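PDB 1ZB7: neurotoxin from Clostridium botulinum, which acts as a zinc endopeptidase that, once inside the host cytosol, cleaves synaptobrevins, cutting an Ala-Ala bond of VAMP2. Local coordinates for residues Tyr319-Ile322 against Tyr323-Lys326; Ser174-Asn178 against Gly179-Ile183; Leu386-Thr389 against Ile390-Asn394. All blocks are in the same frame, centred on the assembly; numbering follows the deposited sequence.

Interaction 1 of 3, residues Tyr319-Ile322 against Tyr323-Lys326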
# COMPACT_ATOMS: atom_id res chain seq x y z
N TYR A 319 12.93 8.98 -40.90
CA TYR A 319 12.75 8.98 -39.50
C TYR A 319 11.59 9.85 -39.04
O TYR A 319 10.99 9.53 -38.09
CB TYR A 319 14.05 9.43 -38.83
CG TYR A 319 14.98 8.27 -38.70
CD1 TYR A 319 15.96 8.05 -39.68
CD2 TYR A 319 14.86 7.39 -37.64
CE1 TYR A 319 16.80 6.95 -39.57
CE2 TYR A 319 15.74 6.33 -37.52
CZ TYR A 319 16.66 6.11 -38.51
OH TYR A 319 17.45 5.07 -38.50
N LYS A 320 11.33 10.97 -39.69
CA LYS A 320 10.08 11.69 -39.50
C LYS A 320 8.84 10.82 -39.68
O LYS A 320 7.88 10.90 -38.90
CB LYS A 320 10.01 12.92 -40.40
CG LYS A 320 10.94 14.03 -39.98
CD LYS A 320 10.78 15.28 -40.83
CE LYS A 320 11.58 16.50 -40.26
NZ LYS A 320 11.13 17.98 -40.67
N GLN A 321 8.84 10.00 -40.72
CA GLN A 321 7.74 9.04 -40.93
C GLN A 321 7.55 7.91 -39.84
O GLN A 321 6.46 7.55 -39.44
CB GLN A 321 7.89 8.44 -42.31
CG GLN A 321 6.77 7.47 -42.65
CD GLN A 321 5.39 8.11 -42.93
OE1 GLN A 321 5.24 8.93 -43.87
NE2 GLN A 321 4.36 7.68 -42.17
N ILE A 322 8.65 7.35 -39.45
CA ILE A 322 8.72 6.47 -38.34
C ILE A 322 8.09 7.10 -37.05
O ILE A 322 7.23 6.48 -36.38
CB ILE A 322 10.19 6.07 -38.11
CG1 ILE A 322 10.65 5.13 -39.23
CG2 ILE A 322 10.38 5.38 -36.80
CD1 ILE A 322 12.15 4.71 -39.08
N TYR A 323 8.50 8.31 -36.70
CA TYR A 323 7.98 8.98 -35.52
C TYR A 323 6.52 9.37 -35.67
O TYR A 323 5.76 9.27 -34.72
CB TYR A 323 8.88 10.18 -35.10
CG TYR A 323 10.26 9.70 -34.71
CD1 TYR A 323 10.42 8.60 -33.82
CD2 TYR A 323 11.41 10.26 -35.29
CE1 TYR A 323 11.59 8.16 -33.56
CE2 TYR A 323 12.64 9.80 -34.94
CZ TYR A 323 12.72 8.75 -34.11
OH TYR A 323 13.92 8.20 -33.83
N LYS A 324 6.12 9.86 -36.83
CA LYS A 324 4.70 10.06 -37.12
C LYS A 324 3.87 8.78 -36.82
O LYS A 324 2.87 8.84 -36.15
CB LYS A 324 4.54 10.50 -38.55
CG LYS A 324 3.07 10.77 -38.98
CD LYS A 324 2.94 10.74 -40.48
CE LYS A 324 1.47 10.92 -40.86
NZ LYS A 324 1.32 11.42 -42.28
N ASN A 325 4.33 7.63 -37.31
CA ASN A 325 3.75 6.33 -37.04
C ASN A 325 3.82 5.95 -35.58
O ASN A 325 2.80 5.54 -35.01
CB ASN A 325 4.39 5.19 -37.86
CG ASN A 325 4.33 5.41 -39.48
OD1 ASN A 325 3.68 6.31 -40.03
ND2 ASN A 325 5.07 4.50 -40.22
N LYS A 326 4.98 6.07 -34.94
CA LYS A 326 5.09 5.76 -33.48
C LYS A 326 4.14 6.57 -32.59
O LYS A 326 3.44 5.99 -31.73
CB LYS A 326 6.54 5.90 -32.98
CG LYS A 326 6.78 5.97 -31.48
CD LYS A 326 8.24 6.02 -31.11
CE LYS A 326 8.45 6.30 -29.59
NZ LYS A 326 9.81 6.74 -29.29
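Gln321 and Asn325 touch side chain to side chain one turn apart on the alpha-helix 316-327, the i to i+4 spacing that lets two short amides meet. Gln321 NE2 donates to Asn325 OD1 at 2.6 Å, but the bond is bent, with 139° at the hydrogen. The acceptor lies almost in the plane of the Gln321 amide, whereas NE2 sits tilted from the Asn325 carbonyl plane, and the two amide planes are turned 51° against each other. Gln321 can reach forward because CG stands anti to its backbone N (chi1 -178°) and the chain then folds at chi2; the shorter Asn325 receives it on an exposed face, where both amides suit the solvent.

The backbone supplies the regular ladder: Tyr323 N to Tyr319 O, Lys324 N to Lys320 O, Asn325 N to Gln321 O, and Lys326 N to Ile322 O, the last at 2.7 Å.

Aromatic contact marks the other side of the helix. The Tyr323 ring passes obliquely by Tyr319, whose CB comes within 4.2 Å of Tyr323 CE2. Buried Tyr323 also meets the ring of Tyr118, and its hydroxyl bonds to Pro117 O, so an aromatic residue with a polar end fits this site.

The lysines carry their charges away from this turn. Lys324, fully extended beyond CG, makes a salt bridge to Glu331; Lys320 NZ bonds to the carbonyls of Leu303 and Val306, and Lys326 NZ to those of Ile116 and Leu239. Along its way out, the Lys324 chain passes Gln321, with CD 3.8 Å from Gln321 NE2.

Interaction 2 of 3, residues Ser174-Asn178 against Gly179-Ile183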
# COMPACT_ATOMS: atom_id res chain seq x y z
N SER A 174 17.13 2.62 -17.89
CA SER A 174 18.03 3.19 -18.90
C SER A 174 19.40 3.53 -18.28
O SER A 174 19.66 3.26 -17.10
CB SER A 174 17.47 4.47 -19.54
OG SER A 174 16.11 4.63 -19.26
N MET A 175 20.27 4.09 -19.11
CA MET A 175 21.38 4.92 -18.63
C MET A 175 20.84 6.34 -18.81
O MET A 175 20.65 6.78 -19.97
N ILE A 176 20.54 7.03 -17.69
CA ILE A 176 19.99 8.41 -17.79
C ILE A 176 21.10 9.52 -17.76
O ILE A 176 22.18 9.41 -17.16
CB ILE A 176 18.74 8.68 -16.84
CG1 ILE A 176 17.53 7.80 -17.23
CG2 ILE A 176 18.28 10.15 -16.90
CD1 ILE A 176 16.85 8.16 -18.64
N MET A 177 20.77 10.58 -18.49
CA MET A 177 21.72 11.55 -18.98
C MET A 177 22.12 12.50 -17.87
O MET A 177 21.67 12.37 -16.70
CB MET A 177 21.09 12.33 -20.15
CG MET A 177 20.22 11.44 -21.13
SD MET A 177 21.05 10.14 -22.07
CE MET A 177 22.46 11.06 -22.72
N ASN A 178 23.00 13.43 -18.23
CA ASN A 178 23.40 14.53 -17.34
C ASN A 178 22.29 15.60 -17.31
O ASN A 178 22.09 16.35 -18.30
CB ASN A 178 24.75 15.13 -17.80
CG ASN A 178 25.18 16.32 -16.95
OD1 ASN A 178 25.60 17.37 -17.49
ND2 ASN A 178 25.06 16.18 -15.60
N GLY A 179 21.60 15.67 -16.18
CA GLY A 179 20.39 16.47 -16.05
C GLY A 179 19.21 15.60 -16.49
O GLY A 179 18.89 14.59 -15.86
N HIS A 180 18.61 15.99 -17.61
CA HIS A 180 17.38 15.40 -18.16
C HIS A 180 17.14 13.83 -18.18
O HIS A 180 18.06 12.99 -18.00
CB HIS A 180 17.25 15.94 -19.56
CG HIS A 180 18.43 15.59 -20.44
ND1 HIS A 180 18.48 14.43 -21.20
CD2 HIS A 180 19.61 16.24 -20.65
CE1 HIS A 180 19.64 14.39 -21.84
NE2 HIS A 180 20.34 15.48 -21.53
N SER A 181 15.88 13.46 -18.41
CA SER A 181 15.50 12.04 -18.45
C SER A 181 14.57 11.69 -19.62
O SER A 181 13.36 11.89 -19.55
CB SER A 181 14.83 11.64 -17.17
OG SER A 181 14.49 10.27 -17.27
N PRO A 182 15.16 11.18 -20.71
CA PRO A 182 14.39 10.95 -21.95
C PRO A 182 13.18 10.03 -21.89
O PRO A 182 12.24 10.22 -22.66
CB PRO A 182 15.45 10.44 -22.99
CG PRO A 182 16.72 10.30 -22.29
CD PRO A 182 16.60 10.93 -20.89
N ILE A 183 13.21 9.08 -20.98
CA ILE A 183 12.12 8.16 -20.79
C ILE A 183 10.85 8.77 -20.15
O ILE A 183 9.82 8.11 -20.17
CB ILE A 183 12.52 6.93 -19.97
CG1 ILE A 183 12.91 7.25 -18.53
CG2 ILE A 183 13.66 6.16 -20.71
CD1 ILE A 183 13.06 5.90 -17.76
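Ile176 sends its two branches to different partners across the bend. CD1 lies 3.6 Å from Pro182 CD and 4.0 Å from Ile183 CG1, while CG2 turns to the backbone near His180 and Ser181. The delta carbon also comes within 3.4 Å of Ser181 OG. A branched aliphatic residue suits this position because it can meet the apolar and backbone surfaces together. Beside it, Met177 CG packs at 3.7 Å from Pro182 CD, and Met177 SD lies obliquely to the His180 imidazole, 5.5 Å from its centroid. His180 CG stands between the backbone N and the carbonyl carbon (chi1 59°), which brings the ring back toward Met177, though how closely the two approach is doubtful.

At the open end of the bend, Ser174 OG meets CG2 and CD1 of Ile183. The chain reverses between these partners at Asn178-Gly179; the positive phi of Gly179 (88°) places it where a beta carbon would collide with Asn178 O. Pro182 then stiffens the entry to a 3-10 turn, with Ser181 O bonded to Ser184 OG. This hairpin-like loop joins edge strand 171-173 to strand 191-194, and Met191 of the latter touches both Ser174 and Ile183.

The two arms are joined by van der Waals contact, without direct hydrogen bonding between them, and Ser174 OG, buried against Ile183, finds no polar partner in the model; apolar fit probably sets how closely the arms approach.

Interaction 3 of 3, residues Leu386-Thr389 against Ile390-Asn394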
# COMPACT_ATOMS: atom_id res chain seq x y z
N LEU A 386 12.15 -25.46 -19.90
CA LEU A 386 12.30 -26.18 -21.20
C LEU A 386 11.71 -27.60 -21.28
O LEU A 386 11.84 -28.24 -22.31
CB LEU A 386 13.79 -26.22 -21.67
CG LEU A 386 14.42 -24.83 -21.86
CD1 LEU A 386 15.90 -24.94 -22.22
CD2 LEU A 386 13.61 -23.97 -22.89
N ASP A 387 11.08 -28.10 -20.21
CA ASP A 387 10.41 -29.38 -20.21
C ASP A 387 8.93 -29.17 -20.56
O ASP A 387 8.17 -28.62 -19.75
CB ASP A 387 10.53 -29.95 -18.80
CG ASP A 387 10.18 -31.45 -18.72
OD1 ASP A 387 9.33 -31.89 -19.50
OD2 ASP A 387 10.80 -32.18 -17.92
N ASN A 388 8.49 -29.64 -21.72
CA ASN A 388 7.08 -29.51 -22.13
C ASN A 388 6.05 -30.36 -21.34
O ASN A 388 4.87 -30.08 -21.39
CB ASN A 388 6.88 -29.66 -23.63
CG ASN A 388 7.47 -28.51 -24.42
OD1 ASN A 388 7.28 -27.32 -24.12
ND2 ASN A 388 8.17 -28.85 -25.46
N THR A 389 6.49 -31.31 -20.53
CA THR A 389 5.56 -31.96 -19.59
C THR A 389 5.21 -31.09 -18.39
O THR A 389 4.27 -31.43 -17.62
CB THR A 389 6.09 -33.31 -19.10
OG1 THR A 389 7.25 -33.11 -18.33
CG2 THR A 389 6.43 -34.22 -20.29
N ILE A 390 5.90 -29.94 -18.26
CA ILE A 390 5.83 -29.09 -17.06
C ILE A 390 5.49 -27.63 -17.44
O ILE A 390 4.81 -26.96 -16.72
CB ILE A 390 7.21 -29.07 -16.27
CG1 ILE A 390 7.61 -30.45 -15.74
CG2 ILE A 390 7.21 -28.01 -15.12
CD1 ILE A 390 6.94 -30.82 -14.45
N TYR A 391 6.05 -27.12 -18.53
CA TYR A 391 5.80 -25.74 -18.95
C TYR A 391 5.72 -25.68 -20.43
O TYR A 391 6.68 -26.04 -21.10
CB TYR A 391 6.89 -24.80 -18.40
CG TYR A 391 6.64 -23.36 -18.59
CD1 TYR A 391 5.80 -22.65 -17.77
CD2 TYR A 391 7.21 -22.69 -19.67
CE1 TYR A 391 5.55 -21.30 -17.98
CE2 TYR A 391 6.96 -21.38 -19.90
CZ TYR A 391 6.13 -20.67 -19.05
OH TYR A 391 5.92 -19.31 -19.29
N THR A 392 4.58 -25.22 -20.95
CA THR A 392 4.37 -25.10 -22.42
C THR A 392 4.12 -23.64 -22.85
O THR A 392 3.68 -22.79 -22.05
CB THR A 392 3.20 -25.98 -22.93
OG1 THR A 392 1.97 -25.42 -22.49
CG2 THR A 392 3.32 -27.45 -22.47
N GLN A 393 4.42 -23.37 -24.12
CA GLN A 393 4.13 -22.13 -24.75
C GLN A 393 2.69 -21.69 -24.61
O GLN A 393 2.39 -20.52 -24.25
CB GLN A 393 4.47 -22.23 -26.24
CG GLN A 393 5.93 -22.01 -26.48
CD GLN A 393 6.30 -22.00 -27.99
OE1 GLN A 393 5.48 -21.56 -28.90
NE2 GLN A 393 7.58 -22.42 -28.24
N ASN A 394 1.78 -22.63 -24.91
CA ASN A 394 0.39 -22.28 -24.99
C ASN A 394 -0.34 -22.21 -23.67
O ASN A 394 -1.27 -21.41 -23.56
CB ASN A 394 -0.33 -23.24 -25.96
CG ASN A 394 0.02 -22.93 -27.42
OD1 ASN A 394 0.63 -21.87 -27.74
ND2 ASN A 394 -0.31 -23.85 -28.28
O HOH W 1 5.81 -25.70 -25.62
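The flat carboxylate of Asp387 lies beside Ile390, its CG 4.1 Å from Ile390 CG1, the two side chains crossing at a slant. Its OD1 takes two bonds from Thr389, both from the same face of the carboxylate plane: Thr389 N reaches it at 3.1 Å on the anti side, tilted from the plane, and Thr389 OG1 comes from above the plane, at 2.7 Å. Asn388 presents a second flat group. Asn388 OD1 accepts from a water at 2.7 Å, which in turn accepts from Gln393 N. Lys94 NZ donates both to Asn388 OD1 and to Tyr391 O, which probably eases the approach of these two acceptors, 3.3 Å apart. The third flat group, the buried ring of Tyr391, packs edge-to-face with Phe397 and has its hydroxyl bonded to Asp223; a phenol suits a buried place that also offers a carboxylate acceptor.

The bond from Thr389 N makes an Asx turn, for which the short carboxylate of aspartate is well suited. Thr389 adds its hydroxyl because OG1 stands between its backbone N and carbonyl carbon (chi1 65°), facing back along the chain. Within the loop between strands 377-381 and 421-422, the backbone closes on the same residue: Asp387 O is gripped by two amides, Ile390 N from above the carbonyl plane and Tyr391 N at 2.9 Å, nearly in line with the carbonyl.

Beyond the turn, Thr392 directs its methyl back onto it, CG2 reaching 3.2 Å from Asn388 O, while its OG1 accepts from Glu395 N.

Along the chain the order is interaction 2, interaction 1, interaction 3, all within the zinc protease family region of the light chain. Interaction 2 bends the loop between strands 171-173 and 191-194, at one end of the mixed sheet; interaction 1 lies on helix 316-327. Their centres are about 22 Å apart, with nearest atoms about 8 Å apart. Interaction 3, in the loop between two strands of the four-stranded antiparallel sheet, is about 39 Å from each by centres and lies across the chain's centre from interaction 2. In interaction 2 the Ile183 side chain is about 12 Å from the zinc ion. Each contact therefore shapes its own loop or helix, with none touching another.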